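Local coordinates for protein putative sulfurtransferase dsrE (Allochromatium vinosum, PDB 2HY5) that is a putative sulfurtransferase that could take part in the oxidation of intracellular sulfur, probably carrying sulfur as a cysteine persulfide, at residues A[22-27]-A[65-70]. Residues are numbered along the deposited sequence; the frame is centred on the assembly and turned at random.
Sequences QFAKAA and AELAEQ
Ala27 N donates to Phe23 O at 2.9 Å, a bond of the helical turn that carries Ala24 and Lys25, the two residues of 22-27 that meet Leu67. Its counterpart on the other helix, Gln70 N to Glu66 O at 3.0 Å, spans the turn bearing Leu67. Between the two helices the contact is purely apolar, and its evidence lies in two methyl approaches. Leu67 CD2 reaches Ala24 CB at 4.0 Å, while its other branch, CD1, lies 4.1 Å from Lys25 CG. The leucine fork thus divides its methyls between neighbouring residues of 22-27. With CG anti to the backbone N (chi1 -169°), Leu67 extends across the gap, and it supplies 59 of the 104 Å² buried here. Ala24 offers its methyl obliquely, whereas the lysine offers the flank of its aliphatic chain, the two longer side chains crossing at about a right angle. Beyond CG the lysine chain, bent at its last two torsions, leads its ammonium end away from the leucine, where NZ makes a long, weak ion pair with Glu29. The backbones stay well apart, the closest CA atoms, those of Lys25 and Leu67, being 7.5 Å from each other. Tyr21 and Leu28 extend the surface of helix 16-29 on which Leu67 packs. This is helix-helix packing between consecutive beta-alpha-beta crossovers over the parallel sheet of an alpha/beta fold: helix 16-29 joins strands 2-7 and 33-39, helix 60-71 joins 33-39 and 75-78, and Ala24 also touches Leu5 of strand 2-7 beneath.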
loop_
_atom_site.group_PDB
_atom_site.type_symbol
_atom_site.label_atom_id
_atom_site.label_comp_id
_atom_site.label_asym_id
_atom_site.label_seq_id
_atom_site.Cartn_x
_atom_site.Cartn_y
_atom_site.Cartn_z
ATOM N N GLN A 22 9.609 17.284 0.810
ATOM C CA GLN A 22 9.644 18.380 -0.156
ATOM C C GLN A 22 8.619 19.454 0.193
ATOM O O GLN A 22 8.875 20.640 0.006
ATOM C CB GLN A 22 9.408 17.855 -1.580
ATOM C CG GLN A 22 10.437 16.817 -2.040
ATOM C CD GLN A 22 11.853 17.369 -2.151
ATOM O OE1 GLN A 22 12.833 16.615 -2.160
ATOM N NE2 GLN A 22 11.966 18.683 -2.254
ATOM N N PHE A 23 7.463 19.040 0.700
ATOM C CA PHE A 23 6.426 19.997 1.095
ATOM C C PHE A 23 6.926 20.818 2.283
ATOM O O PHE A 23 6.813 22.043 2.300
ATOM C CB PHE A 23 5.143 19.275 1.508
ATOM C CG PHE A 23 4.023 20.205 1.885
ATOM C CD1 PHE A 23 3.123 20.655 0.925
ATOM C CD2 PHE A 23 3.887 20.657 3.194
ATOM C CE1 PHE A 23 2.103 21.543 1.262
ATOM C CE2 PHE A 23 2.871 21.546 3.545
ATOM C CZ PHE A 23 1.976 21.990 2.578
ATOM N N ALA A 24 7.471 20.128 3.280
ATOM C CA ALA A 24 7.984 20.785 4.475
ATOM C C ALA A 24 9.067 21.788 4.129
ATOM O O ALA A 24 9.047 22.925 4.607
ATOM C CB ALA A 24 8.538 19.754 5.448
ATOM N N LYS A 25 10.022 21.363 3.311
ATOM C CA LYS A 25 11.116 22.239 2.927
ATOM C C LYS A 25 10.589 23.480 2.224
ATOM O O LYS A 25 11.017 24.598 2.509
ATOM C CB LYS A 25 12.098 21.497 2.018
ATOM C CG LYS A 25 13.437 22.209 1.866
ATOM C CD LYS A 25 14.499 21.279 1.299
ATOM C CE LYS A 25 14.392 21.156 -0.205
ATOM N NZ LYS A 25 14.832 22.413 -0.876
ATOM N N ALA A 26 9.644 23.286 1.312
ATOM C CA ALA A 26 9.087 24.414 0.578
ATOM C C ALA A 26 8.318 25.362 1.494
ATOM O O ALA A 26 8.381 26.583 1.333
ATOM C CB ALA A 26 8.177 23.910 -0.542
ATOM N N ALA A 27 7.596 24.797 2.455
ATOM C CA ALA A 27 6.813 25.591 3.391
ATOM C C ALA A 27 7.744 26.378 4.307
ATOM O O ALA A 27 7.507 27.552 4.584
ATOM C CB ALA A 27 5.920 24.684 4.212
ATOM N N ALA A 65 16.566 14.607 9.287
ATOM C CA ALA A 65 17.327 15.068 10.443
ATOM C C ALA A 65 18.025 16.397 10.167
ATOM O O ALA A 65 18.091 17.266 11.043
ATOM C CB ALA A 65 18.347 14.017 10.851
ATOM N N GLU A 66 18.546 16.554 8.953
ATOM C CA GLU A 66 19.223 17.790 8.578
ATOM C C GLU A 66 18.216 18.934 8.530
ATOM O O GLU A 66 18.513 20.056 8.947
ATOM C CB GLU A 66 19.907 17.627 7.218
ATOM C CG GLU A 66 21.000 16.567 7.214
ATOM C CD GLU A 66 21.574 16.312 5.834
ATOM O OE1 GLU A 66 20.801 15.943 4.926
ATOM O OE2 GLU A 66 22.799 16.478 5.659
ATOM N N LEU A 67 17.020 18.648 8.031
ATOM C CA LEU A 67 15.987 19.670 7.951
ATOM C C LEU A 67 15.572 20.077 9.361
ATOM O O LEU A 67 15.371 21.259 9.646
ATOM C CB LEU A 67 14.768 19.145 7.197
ATOM C CG LEU A 67 13.754 20.228 6.826
ATOM C CD1 LEU A 67 14.352 21.130 5.759
ATOM C CD2 LEU A 67 12.467 19.582 6.322
ATOM N N ALA A 68 15.451 19.092 10.244
ATOM C CA ALA A 68 15.056 19.354 11.624
ATOM C C ALA A 68 16.108 20.203 12.339
ATOM O O ALA A 68 15.774 21.073 13.143
ATOM C CB ALA A 68 14.842 18.031 12.372
ATOM N N GLU A 69 17.378 19.952 12.036
ATOM C CA GLU A 69 18.466 20.701 12.656
ATOM C C GLU A 69 18.415 22.159 12.212
ATOM O O GLU A 69 18.448 23.077 13.038
ATOM C CB GLU A 69 19.815 20.089 12.271
ATOM C CG GLU A 69 21.027 20.846 12.805
ATOM C CD GLU A 69 21.096 20.861 14.322
ATOM O OE1 GLU A 69 21.058 19.771 14.933
ATOM O OE2 GLU A 69 21.197 21.961 14.906
ATOM N N GLN A 70 18.311 22.359 10.904
ATOM C CA GLN A 70 18.264 23.697 10.323
ATOM C C GLN A 70 17.066 24.540 10.753
ATOM O O GLN A 70 17.209 25.737 10.999
ATOM C CB GLN A 70 18.289 23.599 8.797
ATOM C CG GLN A 70 18.081 24.922 8.078
ATOM C CD GLN A 70 18.206 24.784 6.575
ATOM O OE1 GLN A 70 18.024 23.693 6.026
ATOM N NE2 GLN A 70 18.496 25.891 5.897
#